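Local structure of 3-oxosteroid 1-dehydrogenase (Sterolibacterium denitrificans, 7P18) at residues S15-M20 with G541-A546; A19-A24 with P95-Y100; E99-N102 with Q108-P111; A103-Q108 with R217-E222; A147-A152 with A211-L216. The protein probably oxidises 3-oxosteroids to 3-oxo-Delta(1)-steroids, using FAD as cofactor and an external acceptor for the electrons. All coordinates share one frame; numbering follows the deposited sequence. Where two conformers were deposited one is given.

Contact 1: S15-M20 with G541-A546; sequences SGAGAM and GTLGPA. With FAD (flavin-adenine dinucleotide), chain C.
Gly18 and Ala546 bring two helix starts together with almost nothing between them: their CA atoms are the nearest pair across the contact, at 4.5 Å. The CA of Gly18 lies 3.6 Å from Ala546 O, and the methyl of Ala546 turns toward that same CA. A side chain on Gly18 would run into this carbonyl oxygen. On the flavin side the fit between the two segments is looser, and Leu543 CD2 reaches the methyl of Ala17 only at 4.4 Å. FAD lies along this side, and all four touching residues are buried. The segment 15-20 carries a glycine pattern consistent with the Rossmann-type dinucleotide-binding turn, and Gly16, at the N-cap of helix 17-28, passes its CA 3.3 Å from FAD O5B. At the start of helix 543-559 the flavin itself is held. O2 of FAD accepts two backbone bonds, from Thr542 N and, nearly straight at 171°, from Leu543 N. The hydroxyl of Thr542, turned between its backbone N and carbonyl carbon, donates to N1 and accepts from O3' at 2.7 Å. Leu543 then folds over the pyrimidine part of the ring system, with CG above C2 and CD1 above N3, both at 3.5 Å. With an alanine at Leu543, the flavin would probably lose the packing over C2 and N3, and Ala17 one of its apolar neighbours. Behind Leu543 and Ala17 stands Met212 of helix 208-222, touching both. Pro545, which packs on Val531, is partly exposed.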
# COMPACT_ATOMS: atom_id res chain seq x y z
N SER A 15 -8.84 -5.88 11.42
CA SER A 15 -9.87 -5.06 10.75
C SER A 15 -9.27 -4.26 9.60
O SER A 15 -9.78 -3.18 9.33
CB SER A 15 -10.64 -4.16 11.71
OG SER A 15 -9.77 -3.21 12.29
N GLY A 16 -8.31 -4.83 8.84
CA GLY A 16 -7.98 -4.25 7.53
C GLY A 16 -9.11 -4.49 6.54
O GLY A 16 -10.12 -5.07 6.92
N ALA A 17 -8.95 -4.06 5.31
CA ALA A 17 -10.01 -4.14 4.29
C ALA A 17 -10.32 -5.62 4.00
O ALA A 17 -11.52 -5.98 3.88
CB ALA A 17 -9.56 -3.39 3.06
N GLY A 18 -9.30 -6.45 3.84
CA GLY A 18 -9.49 -7.89 3.56
C GLY A 18 -10.36 -8.53 4.64
O GLY A 18 -11.35 -9.23 4.32
N ALA A 19 -10.03 -8.26 5.90
CA ALA A 19 -10.75 -8.82 7.07
C ALA A 19 -12.21 -8.36 7.07
O ALA A 19 -13.08 -9.21 7.25
CB ALA A 19 -10.03 -8.45 8.35
N MET A 20 -12.47 -7.06 6.88
CA MET A 20 -13.84 -6.53 6.98
C MET A 20 -14.67 -7.02 5.78
O MET A 20 -15.89 -7.34 5.97
CB MET A 20 -13.80 -5.00 7.09
CG MET A 20 -13.20 -4.51 8.45
SD MET A 20 -13.62 -2.75 8.80
CE MET A 20 -12.43 -1.92 7.75
N GLY A 541 -2.12 -3.93 -6.07
CA GLY A 541 -1.55 -5.28 -6.05
C GLY A 541 -1.39 -5.87 -4.66
O GLY A 541 -1.09 -7.05 -4.60
N THR A 542 -1.69 -5.14 -3.56
CA THR A 542 -1.75 -5.75 -2.19
C THR A 542 -3.22 -5.83 -1.74
O THR A 542 -3.60 -6.84 -1.15
CB THR A 542 -0.88 -5.03 -1.13
OG1 THR A 542 -1.59 -3.99 -0.48
CG2 THR A 542 0.35 -4.43 -1.75
N LEU A 543 -4.00 -4.78 -1.92
CA LEU A 543 -5.39 -4.76 -1.46
C LEU A 543 -6.31 -5.61 -2.35
O LEU A 543 -7.28 -6.16 -1.79
CB LEU A 543 -5.87 -3.31 -1.38
CG LEU A 543 -5.23 -2.47 -0.28
CD1 LEU A 543 -5.64 -1.01 -0.48
CD2 LEU A 543 -5.67 -2.91 1.11
N GLY A 544 -6.11 -5.65 -3.66
CA GLY A 544 -6.87 -6.56 -4.54
C GLY A 544 -6.81 -7.98 -3.99
O GLY A 544 -7.83 -8.61 -3.71
N PRO A 545 -5.59 -8.51 -3.78
CA PRO A 545 -5.44 -9.84 -3.20
C PRO A 545 -6.04 -9.99 -1.81
O PRO A 545 -6.64 -11.03 -1.55
CB PRO A 545 -3.92 -10.06 -3.24
CG PRO A 545 -3.51 -9.29 -4.49
CD PRO A 545 -4.32 -8.02 -4.35
N ALA A 546 -5.90 -8.99 -0.94
CA ALA A 546 -6.42 -9.08 0.45
C ALA A 546 -7.93 -9.28 0.37
O ALA A 546 -8.47 -10.23 0.98
CB ALA A 546 -6.05 -7.84 1.26
PA FAD C . -3.85 -4.04 7.58
O1A FAD C . -4.63 -3.19 6.64
O2A FAD C . -2.69 -3.32 8.21
O5B FAD C . -4.86 -4.57 8.68
C5B FAD C . -4.36 -5.45 9.72
C4B FAD C . -5.09 -5.14 10.99
O4B FAD C . -4.86 -6.23 11.93
C3B FAD C . -4.66 -3.85 11.71
O3B FAD C . -5.79 -3.04 12.03
C2B FAD C . -3.92 -4.35 12.95
O2B FAD C . -3.91 -3.41 14.01
C1B FAD C . -4.63 -5.69 13.21
N9A FAD C . -3.87 -6.64 14.02
C8A FAD C . -2.52 -6.84 14.07
N7A FAD C . -2.16 -7.72 15.00
C5A FAD C . -3.37 -8.15 15.54
C6A FAD C . -3.68 -9.08 16.56
N6A FAD C . -2.77 -9.73 17.29
N1A FAD C . -4.98 -9.26 16.85
C2A FAD C . -5.90 -8.57 16.16
N3A FAD C . -5.72 -7.62 15.24
C4A FAD C . -4.41 -7.48 14.96
N1 FAD C . -1.79 -1.29 -1.37
C2 FAD C . -2.63 -1.38 -2.43
O2 FAD C . -2.86 -2.48 -2.96
N3 FAD C . -3.25 -0.31 -2.92
C4 FAD C . -2.89 0.98 -2.59
O4 FAD C . -3.58 1.91 -3.00
C4X FAD C . -1.99 1.14 -1.50
N5 FAD C . -1.65 2.36 -1.11
C5X FAD C . -0.84 2.47 -0.01
C6 FAD C . -0.53 3.76 0.48
C7 FAD C . 0.17 3.94 1.67
C7M FAD C . 0.46 5.33 2.19
C8 FAD C . 0.53 2.81 2.42
C8M FAD C . 1.27 2.97 3.74
C9 FAD C . 0.31 1.55 1.91
C9A FAD C . -0.42 1.34 0.73
N10 FAD C . -0.68 0.07 0.19
C10 FAD C . -1.50 -0.08 -0.92
C1' FAD C . -0.32 -1.14 0.94
C2' FAD C . -1.54 -1.63 1.76
O2' FAD C . -2.08 -0.61 2.59
C3' FAD C . -1.23 -2.87 2.61
O3' FAD C . -0.38 -3.79 1.93
C4' FAD C . -2.51 -3.53 3.08
O4' FAD C . -3.30 -2.55 3.72
C5' FAD C . -2.29 -4.71 4.00
O5' FAD C . -3.60 -5.14 4.41
P FAD C . -3.76 -6.20 5.59
O1P FAD C . -5.22 -6.33 5.71
O2P FAD C . -2.88 -7.36 5.44
O3P FAD C . -3.24 -5.37 6.90

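Contact 2: A19-A24 with P95-Y100; sequences AMLAAA and PQMVEY
Leu21 and Tyr100 both throw their side chains out with CG opposite the backbone N (chi1 -170° and 163°), and the two groups slide past each other in opposite senses between their helices. Leu21 splits its methyls between two partners. CD2 comes up to the edge of the Tyr100 ring, in its plane, 4.0 Å from CE2, while CD1 rests against CG of Met97 at the same separation. Met97 starts out in the same way but bends at its next two torsions, which leaves a methylene, not the sulfur, as the group that meets Leu21. Long side chains are needed here, since the axes of the two short helical segments approach no closer than 12.1 Å and are inclined at 73°. Helix 17-28 is the helix of a beta-alpha-beta crossover between the parallel strands 10-13 and 33-36, as in a Rossmann-type domain, and helix 84-104 meets it only through side chains. Part of the interval is filled by helix 543-559, whose Met547 touches Leu21 as well as Met97. At the far end of the tyrosine, its hydroxyl reaches Ala24: OH is 3.8 Å from the methyl of Ala24 and 3.2 Å from Ala24 O. The hydrogen bond that holds this hydroxyl goes to Asp28 one turn further along, and Arg25 makes a cation-pi contact with the ring.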
# COMPACT_ATOMS: atom_id res chain seq x y z
N ALA A 19 -10.03 -8.26 5.90
CA ALA A 19 -10.75 -8.82 7.07
C ALA A 19 -12.21 -8.36 7.07
O ALA A 19 -13.08 -9.21 7.25
CB ALA A 19 -10.03 -8.45 8.35
N MET A 20 -12.47 -7.06 6.88
CA MET A 20 -13.84 -6.53 6.98
C MET A 20 -14.67 -7.02 5.78
O MET A 20 -15.89 -7.34 5.97
CB MET A 20 -13.80 -5.00 7.09
CG MET A 20 -13.20 -4.51 8.45
SD MET A 20 -13.62 -2.75 8.80
CE MET A 20 -12.43 -1.92 7.75
N LEU A 21 -14.07 -7.09 4.58
CA LEU A 21 -14.74 -7.64 3.36
C LEU A 21 -15.14 -9.09 3.63
O LEU A 21 -16.32 -9.44 3.38
CB LEU A 21 -13.81 -7.52 2.15
CG LEU A 21 -14.42 -7.81 0.76
CD1 LEU A 21 -14.57 -9.30 0.53
CD2 LEU A 21 -15.75 -7.12 0.57
N ALA A 22 -14.22 -9.92 4.12
CA ALA A 22 -14.48 -11.34 4.42
C ALA A 22 -15.65 -11.42 5.41
O ALA A 22 -16.54 -12.28 5.22
CB ALA A 22 -13.24 -12.04 4.90
N ALA A 23 -15.65 -10.55 6.42
CA ALA A 23 -16.70 -10.51 7.46
C ALA A 23 -18.07 -10.21 6.83
O ALA A 23 -19.06 -10.93 7.14
CB ALA A 23 -16.33 -9.49 8.53
N ALA A 24 -18.16 -9.21 5.98
CA ALA A 24 -19.42 -8.80 5.35
C ALA A 24 -19.91 -9.94 4.45
O ALA A 24 -21.13 -10.26 4.44
CB ALA A 24 -19.24 -7.53 4.56
N PRO A 95 -12.92 -9.68 -10.03
CA PRO A 95 -14.07 -8.93 -10.55
C PRO A 95 -15.38 -9.20 -9.79
O PRO A 95 -16.21 -8.26 -9.65
CB PRO A 95 -14.20 -9.40 -12.02
CG PRO A 95 -12.87 -10.08 -12.34
CD PRO A 95 -12.26 -10.53 -11.04
N GLN A 96 -15.55 -10.42 -9.32
CA GLN A 96 -16.78 -10.81 -8.58
C GLN A 96 -16.81 -10.09 -7.23
O GLN A 96 -17.91 -9.63 -6.83
CB GLN A 96 -16.83 -12.32 -8.42
CG GLN A 96 -17.01 -13.09 -9.72
CD GLN A 96 -17.11 -14.56 -9.41
OE1 GLN A 96 -16.80 -14.98 -8.30
NE2 GLN A 96 -17.44 -15.35 -10.40
N MET A 97 -15.65 -9.95 -6.60
CA MET A 97 -15.51 -9.26 -5.28
C MET A 97 -15.87 -7.78 -5.46
O MET A 97 -16.68 -7.30 -4.67
CB MET A 97 -14.12 -9.47 -4.69
CG MET A 97 -13.85 -8.68 -3.38
SD MET A 97 -13.36 -6.99 -3.72
CE MET A 97 -11.76 -7.18 -4.49
N VAL A 98 -15.40 -7.09 -6.49
CA VAL A 98 -15.76 -5.66 -6.69
C VAL A 98 -17.23 -5.53 -7.06
O VAL A 98 -17.90 -4.58 -6.56
CB VAL A 98 -14.82 -4.97 -7.67
CG1 VAL A 98 -15.30 -3.60 -8.11
CG2 VAL A 98 -13.44 -4.86 -7.01
N GLU A 99 -17.77 -6.40 -7.91
CA GLU A 99 -19.22 -6.30 -8.24
C GLU A 99 -20.05 -6.51 -6.98
O GLU A 99 -21.09 -5.84 -6.86
CB GLU A 99 -19.64 -7.34 -9.29
CG GLU A 99 -19.20 -6.96 -10.68
CD GLU A 99 -19.73 -7.92 -11.75
OE1 GLU A 99 -20.84 -8.44 -11.60
OE2 GLU A 99 -19.04 -8.07 -12.74
N TYR A 100 -19.61 -7.39 -6.09
CA TYR A 100 -20.26 -7.69 -4.81
C TYR A 100 -20.27 -6.42 -3.95
O TYR A 100 -21.35 -6.09 -3.42
CB TYR A 100 -19.59 -8.85 -4.07
CG TYR A 100 -19.96 -8.93 -2.60
CD1 TYR A 100 -21.24 -9.25 -2.19
CD2 TYR A 100 -19.03 -8.62 -1.62
CE1 TYR A 100 -21.59 -9.26 -0.84
CE2 TYR A 100 -19.35 -8.64 -0.28
CZ TYR A 100 -20.63 -8.98 0.12
OH TYR A 100 -20.91 -9.00 1.47

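Contact 3: E99-N102 with Q108-P111; sequences EYIN and QYFP
The amides of Asn102 and Gln108 meet with their planes 34° apart: Gln108 OE1 stands above the plane of the Asn102 amide, 3.8 Å from its CG, while both polar atoms of Asn102 are engaged by the backbone of Tyr109. The third flat group, the Tyr109 ring, receives CD1 of Ile101 obliquely, at a loose 4.4 Å from CE1. This is a helix-turn-strand connection in which helix 84-104 turns into strand 109-111, and the strand pairs antiparallel with strand 131-138. On its other side the strand finds an asparagine instead of a further strand. Asn102 OD1 accepts from Tyr109 N at 2.9 Å (172°), the donor tilted modestly from the carbonyl plane, and ND2 donates back to Tyr109 O at 3.2 Å along a more bent path. The side-chain amide thus imitates a neighbouring peptide and satisfies both polar backbone atoms of one residue; Gln60 adds a weak bond to the same carbonyl. Were Asn102 replaced by an alanine, Tyr109 N would probably be left without its acceptor and the start of the strand would be freer to move off the helix. Farther in, Tyr109 OH bonds to Gly51 O, near the flavin pocket. The bent chain of Gln108 returns to the helix backbone, where NE2 donates to Asn102 O at 2.9 Å, in the carbonyl plane on a lone pair, with an N-H...O angle of 176°.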
# COMPACT_ATOMS: atom_id res chain seq x y z
N GLU A 99 -17.77 -6.40 -7.91
CA GLU A 99 -19.22 -6.30 -8.24
C GLU A 99 -20.05 -6.51 -6.98
O GLU A 99 -21.09 -5.84 -6.86
CB GLU A 99 -19.64 -7.34 -9.29
CG GLU A 99 -19.20 -6.96 -10.68
CD GLU A 99 -19.73 -7.92 -11.75
OE1 GLU A 99 -20.84 -8.44 -11.60
OE2 GLU A 99 -19.04 -8.07 -12.74
N TYR A 100 -19.61 -7.39 -6.09
CA TYR A 100 -20.26 -7.69 -4.81
C TYR A 100 -20.27 -6.42 -3.95
O TYR A 100 -21.35 -6.09 -3.42
CB TYR A 100 -19.59 -8.85 -4.07
CG TYR A 100 -19.96 -8.93 -2.60
CD1 TYR A 100 -21.24 -9.25 -2.19
CD2 TYR A 100 -19.03 -8.62 -1.62
CE1 TYR A 100 -21.59 -9.26 -0.84
CE2 TYR A 100 -19.35 -8.64 -0.28
CZ TYR A 100 -20.63 -8.98 0.12
OH TYR A 100 -20.91 -9.00 1.47
N ILE A 101 -19.13 -5.76 -3.80
CA ILE A 101 -19.08 -4.47 -3.06
C ILE A 101 -20.11 -3.52 -3.68
O ILE A 101 -20.93 -2.96 -2.93
CB ILE A 101 -17.67 -3.86 -3.06
CG1 ILE A 101 -16.70 -4.69 -2.22
CG2 ILE A 101 -17.78 -2.42 -2.59
CD1 ILE A 101 -15.27 -4.18 -2.21
N ASN A 102 -20.03 -3.29 -4.99
CA ASN A 102 -20.81 -2.23 -5.66
C ASN A 102 -22.33 -2.50 -5.52
O ASN A 102 -23.06 -1.52 -5.34
CB ASN A 102 -20.41 -2.06 -7.11
CG ASN A 102 -19.09 -1.36 -7.29
OD1 ASN A 102 -18.53 -0.85 -6.31
ND2 ASN A 102 -18.56 -1.45 -8.50
N GLN A 108 -18.43 2.38 -3.32
CA GLN A 108 -18.44 2.17 -4.79
C GLN A 108 -16.99 2.26 -5.30
O GLN A 108 -16.28 3.22 -4.96
CB GLN A 108 -19.38 3.17 -5.48
CG GLN A 108 -20.85 3.09 -5.02
CD GLN A 108 -21.53 1.82 -5.48
OE1 GLN A 108 -21.51 1.52 -6.68
NE2 GLN A 108 -22.03 1.03 -4.54
N TYR A 109 -16.57 1.28 -6.12
CA TYR A 109 -15.28 1.22 -6.85
C TYR A 109 -15.53 1.54 -8.32
O TYR A 109 -16.52 1.03 -8.87
CB TYR A 109 -14.58 -0.13 -6.69
CG TYR A 109 -13.67 -0.15 -5.48
CD1 TYR A 109 -14.16 -0.43 -4.22
CD2 TYR A 109 -12.34 0.21 -5.61
CE1 TYR A 109 -13.36 -0.36 -3.09
CE2 TYR A 109 -11.50 0.25 -4.49
CZ TYR A 109 -12.01 -0.01 -3.24
OH TYR A 109 -11.20 0.05 -2.13
N PHE A 110 -14.60 2.27 -8.93
CA PHE A 110 -14.61 2.56 -10.38
C PHE A 110 -13.17 2.51 -10.88
O PHE A 110 -12.22 2.64 -10.09
CB PHE A 110 -15.26 3.93 -10.65
CG PHE A 110 -14.52 5.10 -10.06
CD1 PHE A 110 -14.65 5.43 -8.72
CD2 PHE A 110 -13.68 5.86 -10.83
CE1 PHE A 110 -13.95 6.50 -8.17
CE2 PHE A 110 -12.96 6.91 -10.29
CZ PHE A 110 -13.12 7.25 -8.97
N PRO A 111 -12.93 2.35 -12.19
CA PRO A 111 -11.57 2.20 -12.70
C PRO A 111 -10.79 3.52 -12.73
O PRO A 111 -11.39 4.57 -12.98
CB PRO A 111 -11.73 1.69 -14.16
CG PRO A 111 -13.18 1.20 -14.20
CD PRO A 111 -13.93 2.15 -13.26

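Contact 4: A103-Q108 with R217-E222; sequences ANMTLQ and RHALLE
The turn that links helix 84-104 to strand 109-111 packs here on the last two turns of helix 208-222, and Met105 on Ala219 is its apolar centre. Met105 is the first residue to leave helical geometry; its chain runs extended beyond CG, with chi2 at -172°, and lies alongside the methyl of Ala219. The sulfur comes nearest, SD to CB at 3.7 Å, with CG and CE only slightly farther, so that one methyl is touched by three successive atoms of the thioether chain. Toward the surface the chemistry changes. Thr106 OG1 approaches the His218 ring at 4.0 Å from NE2, obliquely and without a bond between them. Beyond that point water takes over. Glu222 OE1 accepts a hydrogen bond from each of two waters: the first also donates to Asn104 O at 3.1 Å, and the second is bonded to Thr106 OG1 at 3.0 Å. A single carboxylate oxygen thereby links the carbonyl at the helix end with the hydroxyl two residues on. Arg223, just after the helix, bonds to Asn104 O and Ala219 O and so ties the same two elements directly. Inward, Met105 continues onto Leu21 and Ala24 of helix 17-28, while Thr106 rests on Phe137 of strand 131-138; the turn thus sits wedged among the helices 17-28 and 208-222 and the antiparallel sheet.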
# COMPACT_ATOMS: atom_id res chain seq x y z
N ALA A 103 -22.75 -3.75 -5.54
CA ALA A 103 -24.19 -4.12 -5.51
C ALA A 103 -24.69 -4.13 -4.05
O ALA A 103 -25.88 -3.97 -3.86
CB ALA A 103 -24.43 -5.44 -6.20
N ASN A 104 -23.83 -4.31 -3.05
CA ASN A 104 -24.31 -4.62 -1.68
C ASN A 104 -23.82 -3.61 -0.63
O ASN A 104 -24.05 -3.88 0.55
CB ASN A 104 -23.94 -6.06 -1.32
CG ASN A 104 -24.62 -7.03 -2.25
OD1 ASN A 104 -25.80 -7.30 -2.07
ND2 ASN A 104 -23.92 -7.53 -3.26
N MET A 105 -23.21 -2.49 -1.05
CA MET A 105 -22.59 -1.51 -0.12
C MET A 105 -22.76 -0.11 -0.66
O MET A 105 -22.90 0.06 -1.90
CB MET A 105 -21.11 -1.82 0.08
CG MET A 105 -20.85 -3.23 0.63
SD MET A 105 -19.08 -3.46 1.07
CE MET A 105 -19.06 -5.18 1.54
N THR A 106 -22.72 0.90 0.23
CA THR A 106 -22.69 2.32 -0.15
C THR A 106 -21.35 2.61 -0.81
O THR A 106 -21.29 3.40 -1.78
CB THR A 106 -23.03 3.24 1.04
OG1 THR A 106 -24.34 2.87 1.45
CG2 THR A 106 -23.07 4.70 0.69
N LEU A 107 -20.29 1.99 -0.31
CA LEU A 107 -18.94 2.03 -0.94
C LEU A 107 -19.06 1.63 -2.42
O LEU A 107 -19.74 0.64 -2.68
CB LEU A 107 -18.05 1.06 -0.16
CG LEU A 107 -16.63 0.87 -0.68
CD1 LEU A 107 -15.87 2.18 -0.61
CD2 LEU A 107 -15.96 -0.22 0.16
N GLN A 108 -18.43 2.38 -3.32
CA GLN A 108 -18.44 2.17 -4.79
C GLN A 108 -16.99 2.26 -5.30
O GLN A 108 -16.28 3.22 -4.96
CB GLN A 108 -19.38 3.17 -5.48
CG GLN A 108 -20.85 3.09 -5.02
CD GLN A 108 -21.53 1.82 -5.48
OE1 GLN A 108 -21.51 1.52 -6.68
NE2 GLN A 108 -22.03 1.03 -4.54
N ARG A 217 -16.52 -0.50 7.06
CA ARG A 217 -17.04 -0.42 8.45
C ARG A 217 -18.56 -0.25 8.40
O ARG A 217 -19.25 -0.91 9.15
CB ARG A 217 -16.37 0.69 9.26
CG ARG A 217 -16.86 0.73 10.69
CD ARG A 217 -16.32 -0.41 11.49
NE ARG A 217 -16.85 -0.56 12.84
CZ ARG A 217 -17.97 -1.19 13.17
NH1 ARG A 217 -18.77 -1.70 12.25
NH2 ARG A 217 -18.33 -1.27 14.44
N HIS A 218 -19.03 0.62 7.53
CA HIS A 218 -20.47 0.92 7.34
C HIS A 218 -21.22 -0.36 6.94
O HIS A 218 -22.26 -0.63 7.53
CB HIS A 218 -20.64 2.03 6.32
CG HIS A 218 -22.08 2.37 6.10
ND1 HIS A 218 -22.83 3.10 7.02
CD2 HIS A 218 -22.92 2.07 5.08
CE1 HIS A 218 -24.07 3.23 6.57
NE2 HIS A 218 -24.15 2.59 5.39
N ALA A 219 -20.68 -1.15 6.02
CA ALA A 219 -21.24 -2.46 5.62
C ALA A 219 -21.40 -3.38 6.83
O ALA A 219 -22.44 -4.05 6.94
CB ALA A 219 -20.37 -3.11 4.56
N LEU A 220 -20.43 -3.42 7.73
CA LEU A 220 -20.50 -4.26 8.94
C LEU A 220 -21.60 -3.69 9.87
O LEU A 220 -22.34 -4.48 10.49
CB LEU A 220 -19.14 -4.33 9.61
CG LEU A 220 -18.03 -5.03 8.81
CD1 LEU A 220 -16.77 -5.17 9.66
CD2 LEU A 220 -18.50 -6.39 8.28
N LEU A 221 -21.72 -2.36 9.94
CA LEU A 221 -22.71 -1.70 10.82
C LEU A 221 -24.12 -2.07 10.36
O LEU A 221 -24.89 -2.50 11.18
CB LEU A 221 -22.53 -0.19 10.77
CG LEU A 221 -21.54 0.40 11.76
CD1 LEU A 221 -21.39 1.88 11.51
CD2 LEU A 221 -21.98 0.13 13.19
N GLU A 222 -24.40 -1.94 9.06
CA GLU A 222 -25.70 -2.31 8.45
C GLU A 222 -26.04 -3.76 8.73
O GLU A 222 -27.22 -4.04 8.91
CB GLU A 222 -25.67 -2.06 6.94
CG GLU A 222 -25.59 -0.58 6.65
CD GLU A 222 -26.19 -0.19 5.32
OE1 GLU A 222 -25.94 -0.90 4.33
OE2 GLU A 222 -26.91 0.83 5.30
O HOH W 1 -24.21 -2.28 3.18
O HOH W 2 -25.91 0.38 2.03

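Contact 5: A147-A152 with A211-L216; sequences ANLRMA and AMAAGL
Leu149 fits its branched end against two consecutive alanines on the side of a helix. Its CD1 lies 4.0 Å from the methyl of Ala213 and 4.1 Å from the backbone N of Ala214, and CD2 reaches the Ala214 methyl at a looser 4.4 Å. These distances describe plain apolar packing. CG lies opposite the backbone N, at a chi1 of 172°, which sends the branched end toward the helix. With only methyl groups facing it there, the leucine comes close enough to touch the helix backbone itself. The loop 147-152 follows strand 131-138 and runs beside helix 208-222, which packs with its Leu216 against Leu21 of helix 17-28, the helix of the Rossmann-type crossover. A second shell sets the loop in place. Arg150 O accepts a hydrogen bond from Asn210 ND2, just before the helical segment, and OD1 of the same asparagine takes a weak bond from Ala152 N. In addition, Asn148 and Arg150 make backbone hydrogen bonds with Tyr42, whose side chain also touches Leu149. Outside the pair of alanines, Ala213 packs on Ala47 of helix 44-47 and Ala214 on Phe137 of strand 131-138. The FAD-binding Ser46 is close by, its side chain about 6 Å from that of Ala213.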
# COMPACT_ATOMS: atom_id res chain seq x y z
N ALA A 147 -15.52 8.03 15.09
CA ALA A 147 -14.50 8.33 16.12
C ALA A 147 -13.41 7.26 16.13
O ALA A 147 -12.29 7.58 16.55
CB ALA A 147 -15.15 8.46 17.49
N ASN A 148 -13.71 6.04 15.68
CA ASN A 148 -12.80 4.86 15.77
C ASN A 148 -12.15 4.51 14.43
O ASN A 148 -11.37 3.52 14.40
CB ASN A 148 -13.57 3.68 16.36
CG ASN A 148 -14.06 3.97 17.77
OD1 ASN A 148 -13.31 4.53 18.58
ND2 ASN A 148 -15.29 3.56 18.05
N LEU A 149 -12.37 5.29 13.37
CA LEU A 149 -11.68 5.12 12.06
C LEU A 149 -10.21 5.52 12.22
O LEU A 149 -9.92 6.65 12.75
CB LEU A 149 -12.38 5.97 10.99
CG LEU A 149 -11.70 6.06 9.62
CD1 LEU A 149 -11.61 4.71 8.93
CD2 LEU A 149 -12.46 7.03 8.73
N ARG A 150 -9.29 4.66 11.77
CA ARG A 150 -7.86 5.06 11.62
C ARG A 150 -7.79 6.14 10.55
O ARG A 150 -8.25 5.87 9.41
CB ARG A 150 -6.96 3.87 11.27
CG ARG A 150 -5.48 4.24 11.23
CD ARG A 150 -4.57 3.03 11.27
NE ARG A 150 -4.77 2.26 12.49
CZ ARG A 150 -4.20 2.56 13.67
NH1 ARG A 150 -3.43 3.63 13.76
NH2 ARG A 150 -4.45 1.83 14.75
N MET A 151 -7.33 7.35 10.88
CA MET A 151 -7.53 8.52 9.98
C MET A 151 -6.41 8.60 8.96
O MET A 151 -5.25 8.23 9.25
CB MET A 151 -7.65 9.83 10.76
CG MET A 151 -8.85 9.85 11.68
SD MET A 151 -10.48 9.73 10.91
CE MET A 151 -10.41 11.09 9.77
N ALA A 152 -6.76 9.07 7.77
CA ALA A 152 -5.85 9.30 6.64
C ALA A 152 -4.69 10.17 7.10
O ALA A 152 -4.91 11.14 7.87
CB ALA A 152 -6.60 9.92 5.48
N ALA A 211 -11.77 6.04 2.46
CA ALA A 211 -13.12 5.73 1.90
C ALA A 211 -13.37 4.23 1.98
O ALA A 211 -14.43 3.79 2.37
CB ALA A 211 -13.27 6.22 0.49
N MET A 212 -12.36 3.45 1.63
CA MET A 212 -12.44 1.97 1.63
C MET A 212 -12.76 1.47 3.05
O MET A 212 -13.72 0.71 3.21
CB MET A 212 -11.12 1.39 1.12
CG MET A 212 -11.08 -0.11 1.10
SD MET A 212 -9.49 -0.67 0.46
CE MET A 212 -8.42 -0.19 1.80
N ALA A 213 -11.98 1.89 4.06
CA ALA A 213 -12.13 1.44 5.45
C ALA A 213 -13.45 1.95 6.04
O ALA A 213 -14.15 1.16 6.71
CB ALA A 213 -10.93 1.84 6.27
N ALA A 214 -13.80 3.20 5.81
CA ALA A 214 -15.11 3.76 6.26
C ALA A 214 -16.26 2.97 5.64
O ALA A 214 -17.19 2.55 6.38
CB ALA A 214 -15.20 5.21 5.83
N GLY A 215 -16.20 2.78 4.32
CA GLY A 215 -17.27 2.05 3.58
C GLY A 215 -17.43 0.63 4.08
O GLY A 215 -18.56 0.19 4.24
N LEU A 216 -16.32 -0.09 4.34
CA LEU A 216 -16.41 -1.50 4.82
C LEU A 216 -16.92 -1.49 6.26
O LEU A 216 -17.74 -2.38 6.63
CB LEU A 216 -15.06 -2.19 4.67
CG LEU A 216 -14.63 -2.45 3.22
CD1 LEU A 216 -13.16 -2.86 3.16
CD2 LEU A 216 -15.50 -3.54 2.60

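Contacts 1, 2 and 5 are buried and mainly apolar, with no hydrogen bond between their segments, whereas contacts 3 and 4 are only partly buried and bring in polar groups: direct amide bonds in contact 3, bridging waters in contact 4. Contact 1 alone of the five binds FAD directly. Contacts 1 and 2 share Ala19 and Met20 on helix 17-28; contacts 2 and 3 share Glu99 and Tyr100 on helix 84-104; contacts 3 and 4 meet at Gln108. Helix 208-222 serves contacts 4 and 5 on successive parts of its length. Met20 and Leu216 touch between contacts 2 and 5, and Leu107 of contact 4 packs on Gly215 of contact 5.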